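Side-chain contact in chitinase (Paenibacillus sp. FPU-7, PDB 5GZT), which probably hydrolyses internal beta-1,4 linkages of chitin and chitodextrins, acting as an endochitinase: residues B[485-488]-B[494-497]. Numbering follows the deposited sequence.
Sequences DLHG and TSHH
In the loop that follows barrel strand 478-481 of the family 18 domain, the chain doubles back and Leu486 meets His497. Leu486 N donates to His497 O at 2.8 Å, nearly straight at 168°, reaching a lone pair in the carbonyl plane; Leu486 CB and CG both lie 3.3 Å from that same oxygen. Further along, His487 turns its CD2 edge to His496 O, 3.1 Å away and in the ring plane. With CG set beside the backbone N (chi1 -67°), this ring also rests obliquely against Ser495 CB, 3.9 Å from CG, while ND1 is hydrogen-bonded to Asp491 OD2 and NE2 to Leu508 N. Replacing His487 with an alanine would probably cost Asp491 its imidazole partner, leave Leu508 N without its acceptor and open a gap beside Ser495. At the other end, the His497 ring turns CD2 edge-on to Asp485 N, closer than normal packing and without a hydrogen bond, so its exact placement is doubtful. The Asp485 carboxylate runs alongside, its OD1 salt-bridged to Arg536 NE and hydrogen-bonded to Tyr534 OH. The loop thus packs a barrel strand's C-terminal end against the alpha+beta insertion (between strands 527-532 and 619-623) that many family 18 chitinases carry.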
ATOM      1  N   ASP B 485     -11.717  13.962   1.301  1.00 20.19           N
ATOM      2  CA  ASP B 485     -12.882  14.666   1.685  1.00 23.95           C
ATOM      3  C   ASP B 485     -12.630  15.781   2.686  1.00 23.89           C
ATOM      4  O   ASP B 485     -13.489  16.066   3.508  1.00 21.66           O
ATOM      5  CB  ASP B 485     -13.911  13.679   2.292  1.00 25.14           C
ATOM      6  CG  ASP B 485     -14.247  12.553   1.333  1.00 28.10           C
ATOM      7  OD1 ASP B 485     -14.348  12.756   0.094  1.00 24.04           O
ATOM      8  OD2 ASP B 485     -14.305  11.421   1.817  1.00 28.57           O
ATOM      9  N   LEU B 486     -11.495  16.463   2.581  1.00 23.89           N
ATOM     10  CA  LEU B 486     -11.159  17.463   3.546  1.00 23.25           C
ATOM     11  C   LEU B 486     -12.050  18.649   3.433  1.00 23.67           C
ATOM     12  O   LEU B 486     -12.190  19.399   4.391  1.00 21.71           O
ATOM     13  CB  LEU B 486      -9.693  17.819   3.436  1.00 22.70           C
ATOM     14  CG  LEU B 486      -8.855  16.607   3.803  1.00 21.22           C
ATOM     15  CD1 LEU B 486      -7.375  16.985   3.735  1.00 22.24           C
ATOM     16  CD2 LEU B 486      -9.064  16.088   5.237  1.00 25.23           C
ATOM     17  N   HIS B 487     -12.525  18.904   2.226  1.00 20.93           N
ATOM     18  CA  HIS B 487     -13.428  20.012   1.880  1.00 19.33           C
ATOM     19  C   HIS B 487     -14.364  19.455   0.861  1.00 19.13           C
ATOM     20  O   HIS B 487     -14.028  18.435   0.208  1.00 18.52           O
ATOM     21  CB  HIS B 487     -12.656  21.201   1.289  1.00 19.11           C
ATOM     22  CG  HIS B 487     -11.762  21.851   2.317  1.00 20.97           C
ATOM     23  ND1 HIS B 487     -12.289  22.542   3.397  1.00 22.16           N
ATOM     24  CD2 HIS B 487     -10.437  21.767   2.530  1.00 17.35           C
ATOM     25  CE1 HIS B 487     -11.300  22.903   4.205  1.00 21.65           C
ATOM     26  NE2 HIS B 487     -10.176  22.440   3.696  1.00 21.82           N
ATOM     27  N   GLY B 488     -15.465  20.114   0.634  1.00 19.19           N
ATOM     28  CA  GLY B 488     -16.529  19.464  -0.193  1.00 19.83           C
ATOM     29  C   GLY B 488     -17.690  20.371  -0.370  1.00 20.79           C
ATOM     30  O   GLY B 488     -17.655  21.464   0.188  1.00 20.55           O
ATOM     31  N   THR B 494     -15.276  26.923  -2.561  1.00 16.56           N
ATOM     32  CA  THR B 494     -14.531  25.818  -3.104  1.00 16.64           C
ATOM     33  C   THR B 494     -13.139  25.704  -2.476  1.00 16.74           C
ATOM     34  O   THR B 494     -12.506  26.715  -2.076  1.00 19.75           O
ATOM     35  CB  THR B 494     -14.395  25.915  -4.632  1.00 15.49           C
ATOM     36  OG1 THR B 494     -13.639  27.081  -4.963  1.00 16.52           O
ATOM     37  CG2 THR B 494     -15.732  26.007  -5.346  1.00 15.57           C
ATOM     38  N   SER B 495     -12.647  24.480  -2.389  1.00 17.69           N
ATOM     39  CA  SER B 495     -11.267  24.256  -2.038  1.00 16.82           C
ATOM     40  C   SER B 495     -10.837  22.885  -2.467  1.00 16.61           C
ATOM     41  O   SER B 495     -11.515  22.208  -3.219  1.00 18.82           O
ATOM     42  CB  SER B 495     -11.048  24.487  -0.510  1.00 19.05           C
ATOM     43  OG  SER B 495      -9.642  24.617  -0.207  1.00 17.13           O
ATOM     44  N   HIS B 496      -9.652  22.481  -2.064  1.00 16.77           N
ATOM     45  CA  HIS B 496      -9.090  21.144  -2.382  1.00 14.49           C
ATOM     46  C   HIS B 496      -9.537  20.161  -1.386  1.00 17.25           C
ATOM     47  O   HIS B 496      -9.555  20.463  -0.167  1.00 16.63           O
ATOM     48  CB  HIS B 496      -7.551  21.168  -2.350  1.00 14.35           C
ATOM     49  CG  HIS B 496      -6.960  22.199  -3.243  1.00 15.87           C
ATOM     50  ND1 HIS B 496      -7.125  22.174  -4.617  1.00 17.14           N
ATOM     51  CD2 HIS B 496      -6.247  23.316  -2.974  1.00 17.93           C
ATOM     52  CE1 HIS B 496      -6.571  23.255  -5.146  1.00 17.88           C
ATOM     53  NE2 HIS B 496      -5.993  23.949  -4.173  1.00 18.33           N
ATOM     54  N   HIS B 497      -9.931  18.967  -1.825  1.00 16.37           N
ATOM     55  CA  HIS B 497     -10.380  17.904  -0.905  1.00 17.94           C
ATOM     56  C   HIS B 497      -9.294  16.950  -0.433  1.00 18.57           C
ATOM     57  O   HIS B 497      -9.515  16.235   0.576  1.00 16.28           O
ATOM     58  CB  HIS B 497     -11.609  17.149  -1.490  1.00 16.08           C
ATOM     59  CG  HIS B 497     -11.352  15.814  -2.096  1.00 16.18           C
ATOM     60  ND1 HIS B 497     -11.245  15.601  -3.463  1.00 18.08           N
ATOM     61  CD2 HIS B 497     -11.350  14.590  -1.533  1.00 15.17           C
ATOM     62  CE1 HIS B 497     -11.101  14.312  -3.697  1.00 15.54           C
ATOM     63  NE2 HIS B 497     -11.197  13.677  -2.537  1.00 21.45           N
TER